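Local coordinates for beta-lactamase inhibitory protein BLIP-I (Streptomyces exfoliatus, PDB 3GMV) that inhibits beta-lactamases by binding them, probably through the concave face of its antiparallel beta sheet, at residues Trp97-Glu110 against Thr119-Thr131. Sequence-based numbering, arbitrary orientation. Where two conformers were deposited one is given.
Sequences WAAVPKDSCVSQGE and TGFEEKYYCAAAT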
ATOM      1  N   TRP A  97      -7.976  14.611   4.362  1.00  9.00           N
ATOM      2  CA  TRP A  97      -6.715  15.318   4.360  1.00 10.08           C
ATOM      3  C   TRP A  97      -6.832  16.742   4.955  1.00 10.64           C
ATOM      4  O   TRP A  97      -5.830  17.386   5.183  1.00 12.26           O
ATOM      5  CB  TRP A  97      -6.071  15.298   2.970  1.00 10.89           C
ATOM      6  CG  TRP A  97      -5.821  13.895   2.439  1.00 10.05           C
ATOM      7  CD1 TRP A  97      -6.170  13.406   1.211  1.00 11.36           C
ATOM      8  CD2 TRP A  97      -5.207  12.807   3.144  1.00 11.70           C
ATOM      9  NE1 TRP A  97      -5.806  12.080   1.109  1.00 13.54           N
ATOM     10  CE2 TRP A  97      -5.206  11.695   2.281  1.00 12.60           C
ATOM     11  CE3 TRP A  97      -4.639  12.675   4.414  1.00 10.48           C
ATOM     12  CZ2 TRP A  97      -4.681  10.473   2.648  1.00 13.06           C
ATOM     13  CZ3 TRP A  97      -4.117  11.440   4.786  1.00 13.40           C
ATOM     14  CH2 TRP A  97      -4.138  10.362   3.915  1.00 13.41           C
ATOM     15  N   ALA A  98      -8.051  17.210   5.216  1.00 11.74           N
ATOM     16  CA  ALA A  98      -8.236  18.432   5.997  1.00 11.67           C
ATOM     17  C   ALA A  98      -8.127  18.129   7.481  1.00 12.82           C
ATOM     18  O   ALA A  98      -7.777  19.016   8.265  1.00 12.92           O
ATOM     19  CB  ALA A  98      -9.616  19.098   5.680  1.00 12.59           C
ATOM     20  N   ALA A  99      -8.419  16.879   7.869  1.00 11.56           N
ATOM     21  CA  ALA A  99      -8.309  16.452   9.297  1.00 10.48           C
ATOM     22  C   ALA A  99      -6.939  15.905   9.671  1.00 10.03           C
ATOM     23  O   ALA A  99      -6.470  16.096  10.795  1.00  9.88           O
ATOM     24  CB  ALA A  99      -9.368  15.400   9.617  1.00  8.99           C
ATOM     25  N   VAL A 100      -6.280  15.234   8.729  1.00  9.11           N
ATOM     26  CA  VAL A 100      -5.048  14.506   9.011  1.00 10.17           C
ATOM     27  C   VAL A 100      -3.971  15.061   8.105  1.00 10.59           C
ATOM     28  O   VAL A 100      -4.229  15.274   6.917  1.00 10.64           O
ATOM     29  CB  VAL A 100      -5.220  12.979   8.666  1.00 10.05           C
ATOM     30  CG1 VAL A 100      -3.898  12.224   8.791  1.00 11.96           C
ATOM     31  CG2 VAL A 100      -6.272  12.319   9.574  1.00  9.06           C
ATOM     32  N   PRO A 101      -2.758  15.273   8.625  1.00 10.96           N
ATOM     33  CA  PRO A 101      -1.724  15.814   7.687  1.00 11.06           C
ATOM     34  C   PRO A 101      -1.190  14.719   6.727  1.00 11.10           C
ATOM     35  O   PRO A 101      -0.540  13.739   7.169  1.00 10.36           O
ATOM     36  CB  PRO A 101      -0.628  16.340   8.624  1.00 11.27           C
ATOM     37  CG  PRO A 101      -0.810  15.570   9.921  1.00 11.45           C
ATOM     38  CD  PRO A 101      -2.293  15.217  10.017  1.00 10.34           C
ATOM     39  N   LYS A 102      -1.486  14.872   5.433  1.00 11.37           N
ATOM     40  CA  LYS A 102      -1.105  13.857   4.471  1.00 12.74           C
ATOM     41  C   LYS A 102       0.400  13.608   4.437  1.00 12.61           C
ATOM     42  O   LYS A 102       0.847  12.500   4.096  1.00 12.01           O
ATOM     43  CB  LYS A 102      -1.638  14.193   3.064  1.00 12.90           C
ATOM     44  CG  LYS A 102      -1.659  12.977   2.162  1.00 15.44           C
ATOM     45  CD  LYS A 102      -2.352  13.272   0.833  1.00 19.43           C
ATOM     46  CE  LYS A 102      -1.742  12.468  -0.302  1.00 24.43           C
ATOM     47  NZ  LYS A 102      -2.261  11.113  -0.339  1.00 29.65           N
ATOM     48  N   ASP A 103       1.204  14.611   4.795  1.00 13.03           N
ATOM     49  CA  ASP A 103       2.657  14.389   4.826  1.00 12.44           C
ATOM     50  C   ASP A 103       3.037  13.406   5.933  1.00 11.53           C
ATOM     51  O   ASP A 103       4.188  12.976   6.015  1.00 10.65           O
ATOM     52  CB  ASP A 103       3.437  15.703   5.043  1.00 13.57           C
ATOM     53  CG  ASP A 103       3.532  16.561   3.791  1.00 17.98           C
ATOM     54  OD1 ASP A 103       3.230  16.078   2.684  1.00 20.99           O
ATOM     55  OD2 ASP A 103       3.916  17.742   3.937  1.00 21.64           O
ATOM     56  N   SER A 104       2.079  13.058   6.814  1.00 10.87           N
ATOM     57  CA  SER A 104       2.374  12.046   7.840  1.00  9.32           C
ATOM     58  C   SER A 104       2.094  10.638   7.360  1.00  9.93           C
ATOM     59  O   SER A 104       2.133   9.726   8.173  1.00  9.47           O
ATOM     60  CB  SER A 104       1.557  12.286   9.126  1.00  9.17           C
ATOM     61  OG  SER A 104       1.986  11.441  10.185  1.00  9.75           O
ATOM     62  N   CYS A 105       1.776  10.478   6.066  1.00 10.21           N
ATOM     63  CA  CYS A 105       1.231   9.227   5.539  1.00  9.67           C
ATOM     64  C   CYS A 105       1.893   8.794   4.228  1.00 10.04           C
ATOM     65  O   CYS A 105       2.416   9.624   3.469  1.00 10.52           O
ATOM     66  CB  CYS A 105      -0.249   9.366   5.254  1.00 10.06           C
ATOM     67  SG  CYS A 105      -1.199  10.117   6.653  1.00  9.34           S
ATOM     68  N   VAL A 106       1.817   7.504   3.953  1.00  9.46           N
ATOM     69  CA  VAL A 106       2.312   6.979   2.696  1.00  9.92           C
ATOM     70  C   VAL A 106       1.329   5.928   2.225  1.00 10.27           C
ATOM     71  O   VAL A 106       0.522   5.435   3.015  1.00 10.04           O
ATOM     72  CB  VAL A 106       3.688   6.276   2.865  1.00  9.28           C
ATOM     73  CG1 VAL A 106       4.739   7.251   3.364  1.00 11.35           C
ATOM     74  CG2 VAL A 106       3.558   5.016   3.775  1.00  9.64           C
ATOM     75  N   SER A 107       1.449   5.537   0.949  1.00 10.49           N
ATOM     76  CA  SER A 107       0.640   4.433   0.438  1.00 10.49           C
ATOM     77  C   SER A 107       1.169   3.058   0.777  1.00 10.76           C
ATOM     78  O   SER A 107       2.367   2.758   0.597  1.00 11.81           O
ATOM     79  CB  SER A 107       0.424   4.574  -1.076  1.00 10.96           C
ATOM     80  OG  SER A 107      -0.415   3.533  -1.565  1.00 11.77           O
ATOM     81  N   GLN A 108       0.282   2.203   1.285  1.00  8.70           N
ATOM     82  CA  GLN A 108       0.576   0.790   1.411  1.00  9.06           C
ATOM     83  C   GLN A 108      -0.211  -0.049   0.417  1.00  8.86           C
ATOM     84  O   GLN A 108      -0.283  -1.282   0.531  1.00  8.94           O
ATOM     85  CB  GLN A 108       0.315   0.320   2.860  1.00  8.38           C
ATOM     86  CG  GLN A 108       1.457   0.797   3.783  1.00 10.11           C
ATOM     87  CD  GLN A 108       1.399   0.128   5.137  1.00 10.46           C
ATOM     88  OE1 GLN A 108       0.397  -0.496   5.494  1.00 13.53           O
ATOM     89  NE2 GLN A 108       2.468   0.247   5.895  1.00 12.62           N
ATOM     90  N   GLY A 109      -0.854   0.596  -0.544  1.00  8.83           N
ATOM     91  CA  GLY A 109      -1.528  -0.229  -1.544  1.00  9.73           C
ATOM     92  C   GLY A 109      -2.592   0.478  -2.366  1.00 10.68           C
ATOM     93  O   GLY A 109      -3.172   1.489  -1.933  1.00 11.26           O
ATOM     94  N   GLU A 110      -2.842  -0.057  -3.565  1.00 10.67           N
ATOM     95  CA  GLU A 110      -3.945   0.425  -4.429  1.00 11.37           C
ATOM     96  C   GLU A 110      -4.513  -0.799  -5.135  1.00 11.48           C
ATOM     97  O   GLU A 110      -3.768  -1.744  -5.439  1.00 10.59           O
ATOM     98  CB  GLU A 110      -3.465   1.450  -5.470  1.00 12.12           C
ATOM     99  CG  GLU A 110      -3.029   2.794  -4.906  1.00 13.37           C
ATOM    100  CD  GLU A 110      -2.586   3.756  -5.970  1.00 18.46           C
ATOM    101  OE1 GLU A 110      -2.152   3.296  -7.052  1.00 17.46           O
ATOM    102  OE2 GLU A 110      -2.645   4.981  -5.720  1.00 18.17           O
ATOM    103  N   THR A 119     -14.128   0.828 -11.234  1.00 19.93           N
ATOM    104  CA  THR A 119     -15.033   1.158 -10.133  1.00 20.00           C
ATOM    105  C   THR A 119     -14.547   0.558  -8.818  1.00 18.67           C
ATOM    106  O   THR A 119     -13.989  -0.541  -8.808  1.00 18.76           O
ATOM    107  CB  THR A 119     -16.397   0.545 -10.437  1.00 20.28           C
ATOM    108  OG1 THR A 119     -16.192  -0.803 -10.878  1.00 24.33           O
ATOM    109  CG2 THR A 119     -17.049   1.304 -11.565  1.00 22.28           C
ATOM    110  N   GLY A 120     -14.771   1.246  -7.702  1.00 16.17           N
ATOM    111  CA  GLY A 120     -14.374   0.688  -6.409  1.00 14.17           C
ATOM    112  C   GLY A 120     -12.862   0.703  -6.197  1.00 12.46           C
ATOM    113  O   GLY A 120     -12.318  -0.114  -5.456  1.00 13.13           O
ATOM    114  N   PHE A 121     -12.192   1.672  -6.805  1.00 12.83           N
ATOM    115  CA  PHE A 121     -10.727   1.845  -6.649  1.00 12.48           C
ATOM    116  C   PHE A 121     -10.377   2.052  -5.186  1.00 12.88           C
ATOM    117  O   PHE A 121     -10.921   2.962  -4.548  1.00 12.85           O
ATOM    118  CB  PHE A 121     -10.281   3.060  -7.432  1.00 12.24           C
ATOM    119  CG  PHE A 121      -8.805   3.369  -7.315  1.00 13.56           C
ATOM    120  CD1 PHE A 121      -7.852   2.398  -7.571  1.00 13.06           C
ATOM    121  CD2 PHE A 121      -8.393   4.645  -7.012  1.00 16.25           C
ATOM    122  CE1 PHE A 121      -6.477   2.688  -7.500  1.00 14.90           C
ATOM    123  CE2 PHE A 121      -7.022   4.944  -6.935  1.00 17.47           C
ATOM    124  CZ  PHE A 121      -6.079   3.953  -7.187  1.00 17.25           C
ATOM    125  N   GLU A 122      -9.510   1.212  -4.643  1.00 12.33           N
ATOM    126  CA  GLU A 122      -9.214   1.236  -3.203  0.50 12.38           C
ATOM    127  C   GLU A 122      -7.781   1.701  -3.002  1.00 12.65           C
ATOM    128  O   GLU A 122      -6.881   1.192  -3.673  1.00 13.96           O
ATOM    129  CB  GLU A 122      -9.398  -0.159  -2.577  0.50 12.26           C
ATOM    130  CG  GLU A 122      -9.122  -0.242  -1.053  0.50 12.40           C
ATOM    131  CD  GLU A 122      -9.115  -1.676  -0.515  0.50 14.32           C
ATOM    132  OE1 GLU A 122     -10.198  -2.186  -0.181  0.50 15.83           O
ATOM    133  OE2 GLU A 122      -8.030  -2.286  -0.391  0.50 15.04           O
ATOM    134  N   GLU A 123      -7.584   2.660  -2.098  1.00 11.27           N
ATOM    135  CA  GLU A 123      -6.252   3.163  -1.776  1.00 10.81           C
ATOM    136  C   GLU A 123      -6.055   2.981  -0.287  1.00 10.24           C
ATOM    137  O   GLU A 123      -6.967   3.286   0.504  1.00  9.64           O
ATOM    138  CB  GLU A 123      -6.170   4.658  -2.076  1.00 10.69           C
ATOM    139  CG  GLU A 123      -6.321   5.058  -3.574  1.00 12.33           C
ATOM    140  CD  GLU A 123      -6.611   6.541  -3.752  1.00 14.37           C
ATOM    141  OE1 GLU A 123      -7.797   6.957  -3.740  1.00 15.19           O
ATOM    142  OE2 GLU A 123      -5.657   7.310  -3.919  1.00 15.23           O
ATOM    143  N   LYS A 124      -4.886   2.488   0.107  1.00 10.04           N
ATOM    144  CA  LYS A 124      -4.620   2.215   1.504  1.00 10.29           C
ATOM    145  C   LYS A 124      -3.503   3.140   1.947  1.00 10.42           C
ATOM    146  O   LYS A 124      -2.402   3.102   1.377  1.00 10.10           O
ATOM    147  CB  LYS A 124      -4.211   0.748   1.730  1.00 11.05           C
ATOM    148  CG  LYS A 124      -5.359  -0.272   1.457  1.00 11.59           C
ATOM    149  CD  LYS A 124      -5.004  -1.664   1.970  1.00 15.96           C
ATOM    150  CE  LYS A 124      -6.152  -2.629   1.614  1.00 19.90           C
ATOM    151  NZ  LYS A 124      -5.863  -4.055   1.995  1.00 23.44           N
ATOM    152  N   TYR A 125      -3.791   3.965   2.957  1.00  9.33           N
ATOM    153  CA  TYR A 125      -2.795   4.847   3.546  1.00  8.54           C
ATOM    154  C   TYR A 125      -2.382   4.423   4.963  1.00  8.63           C
ATOM    155  O   TYR A 125      -3.194   3.952   5.771  1.00  8.94           O
ATOM    156  CB  TYR A 125      -3.330   6.281   3.536  1.00  8.00           C
ATOM    157  CG  TYR A 125      -3.241   6.971   2.203  1.00  8.99           C
ATOM    158  CD1 TYR A 125      -2.054   7.565   1.803  1.00  9.72           C
ATOM    159  CD2 TYR A 125      -4.345   7.027   1.335  1.00  9.21           C
ATOM    160  CE1 TYR A 125      -1.968   8.228   0.577  1.00 11.69           C
ATOM    161  CE2 TYR A 125      -4.265   7.694   0.098  1.00 12.39           C
ATOM    162  CZ  TYR A 125      -3.058   8.277  -0.261  1.00 14.51           C
ATOM    163  OH  TYR A 125      -2.907   8.944  -1.446  1.00 15.78           O
ATOM    164  N   TYR A 126      -1.098   4.576   5.249  1.00  8.20           N
ATOM    165  CA  TYR A 126      -0.552   4.273   6.552  1.00  7.92           C
ATOM    166  C   TYR A 126       0.125   5.535   7.054  1.00  8.25           C
ATOM    167  O   TYR A 126       0.989   6.114   6.384  1.00  8.30           O
ATOM    168  CB  TYR A 126       0.469   3.164   6.375  1.00  8.86           C
ATOM    169  CG  TYR A 126       1.384   2.922   7.567  1.00  9.30           C
ATOM    170  CD1 TYR A 126       0.925   2.315   8.724  1.00 12.30           C
ATOM    171  CD2 TYR A 126       2.725   3.318   7.521  1.00 11.12           C
ATOM    172  CE1 TYR A 126       1.809   2.073   9.815  1.00 13.61           C
ATOM    173  CE2 TYR A 126       3.584   3.083   8.587  1.00 12.77           C
ATOM    174  CZ  TYR A 126       3.126   2.471   9.714  1.00 15.99           C
ATOM    175  OH  TYR A 126       4.019   2.284  10.756  1.00 17.90           O
ATOM    176  N   CYS A 127      -0.305   6.003   8.212  1.00  8.96           N
ATOM    177  CA  CYS A 127       0.209   7.258   8.724  1.00  9.12           C
ATOM    178  C   CYS A 127       0.993   7.033  10.019  1.00  8.81           C
ATOM    179  O   CYS A 127       0.399   6.738  11.068  1.00  8.67           O
ATOM    180  CB  CYS A 127      -0.968   8.208   8.983  1.00  8.60           C
ATOM    181  SG  CYS A 127      -1.990   8.482   7.560  1.00 10.45           S
ATOM    182  N   ALA A 128       2.314   7.195   9.971  1.00  9.49           N
ATOM    183  CA  ALA A 128       3.146   6.919  11.165  1.00 10.09           C
ATOM    184  C   ALA A 128       3.204   8.168  12.036  1.00  9.96           C
ATOM    185  O   ALA A 128       3.334   9.266  11.520  1.00  9.07           O
ATOM    186  CB  ALA A 128       4.559   6.553  10.731  1.00 10.60           C
ATOM    187  N   ALA A 129       3.118   7.990  13.355  1.00 10.05           N
ATOM    188  CA  ALA A 129       3.219   9.099  14.282  1.00 10.79           C
ATOM    189  C   ALA A 129       4.681   9.466  14.577  1.00 11.68           C
ATOM    190  O   ALA A 129       4.948  10.535  15.143  1.00 12.56           O
ATOM    191  CB  ALA A 129       2.480   8.769  15.600  1.00 10.45           C
ATOM    192  N   ALA A 130       5.611   8.592  14.203  1.00 12.08           N
ATOM    193  CA  ALA A 130       7.032   8.821  14.523  1.00 13.14           C
ATOM    194  C   ALA A 130       7.931   8.067  13.554  1.00 14.31           C
ATOM    195  O   ALA A 130       7.471   7.228  12.797  1.00 13.36           O
ATOM    196  CB  ALA A 130       7.323   8.389  15.976  1.00 13.53           C
ATOM    197  N   THR A 131       9.211   8.427  13.508  1.00 15.46           N
ATOM    198  CA  THR A 131      10.157   7.637  12.715  1.00 16.83           C
ATOM    199  C   THR A 131      10.422   6.299  13.387  1.00 17.82           C
ATOM    200  O   THR A 131       9.989   6.055  14.525  1.00 18.71           O
ATOM    201  CB  THR A 131      11.466   8.380  12.593  1.00 17.51           C
ATOM    202  OG1 THR A 131      11.929   8.683  13.921  1.00 17.17           O
ATOM    203  CG2 THR A 131      11.264   9.668  11.822  1.00 18.53           C
TER
HETATM  204  O   HOH W   1      -2.629   4.903  -1.303  1.00 16.57           O
HETATM  205  O   HOH W   2      -3.187   6.338  -3.582  1.00 15.42           O
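Cys105 and Cys127 join the two strands covalently, their SG atoms 2.0 Å apart. Val100 CG1 approaches the sulfur of Cys127, and this buried end is the tight part of the contact. On the same face the edge of Trp97 comes down on Tyr125 in a T-shaped stack, planes at 80°: Trp97 CZ2 stands over the middle of the phenol ring and is 3.7 Å from Tyr125 CD2. Trp97 reaches this spot because CG lies anti to its carbonyl carbon (chi1 -58°), and its indole in turn carries Lys102 CG over one face. Water 1 lies over the opposite face of Tyr125, toward the rim; it bonds Ser107 OG and donates to Lys124 O.

Beyond Ser107 the pairing illustrates a classic beta bulge, in which Gln108 and Gly109 together stand opposite the single residue Lys124, with Gln108 N giving to Lys124 O (2.8 Å) and Lys124 N to Gly109 O. The backbone angles of Gly109 leave no room for a CB beside the carbonyl O of Gln108. On the reverse face the Gln108 amide lies almost parallel to the Tyr126 ring, planes 9° apart, with NE2 3.3 Å from Tyr126 CG.

Looser and wetter is the far end. Glu110 OE2 and Glu123 OE2 are 4.2 Å apart. Water 2 donates to both, which probably eases the like charges. The Glu110 carboxylate meets the edge of Phe121, whose ring stacks on Tyr112.

Together the strands form the hairpin 105-111/122-128 within the antiparallel sheet, flanked by strands 63-69 and 137-143, with helix 93-99 packed over the Tyr125 face.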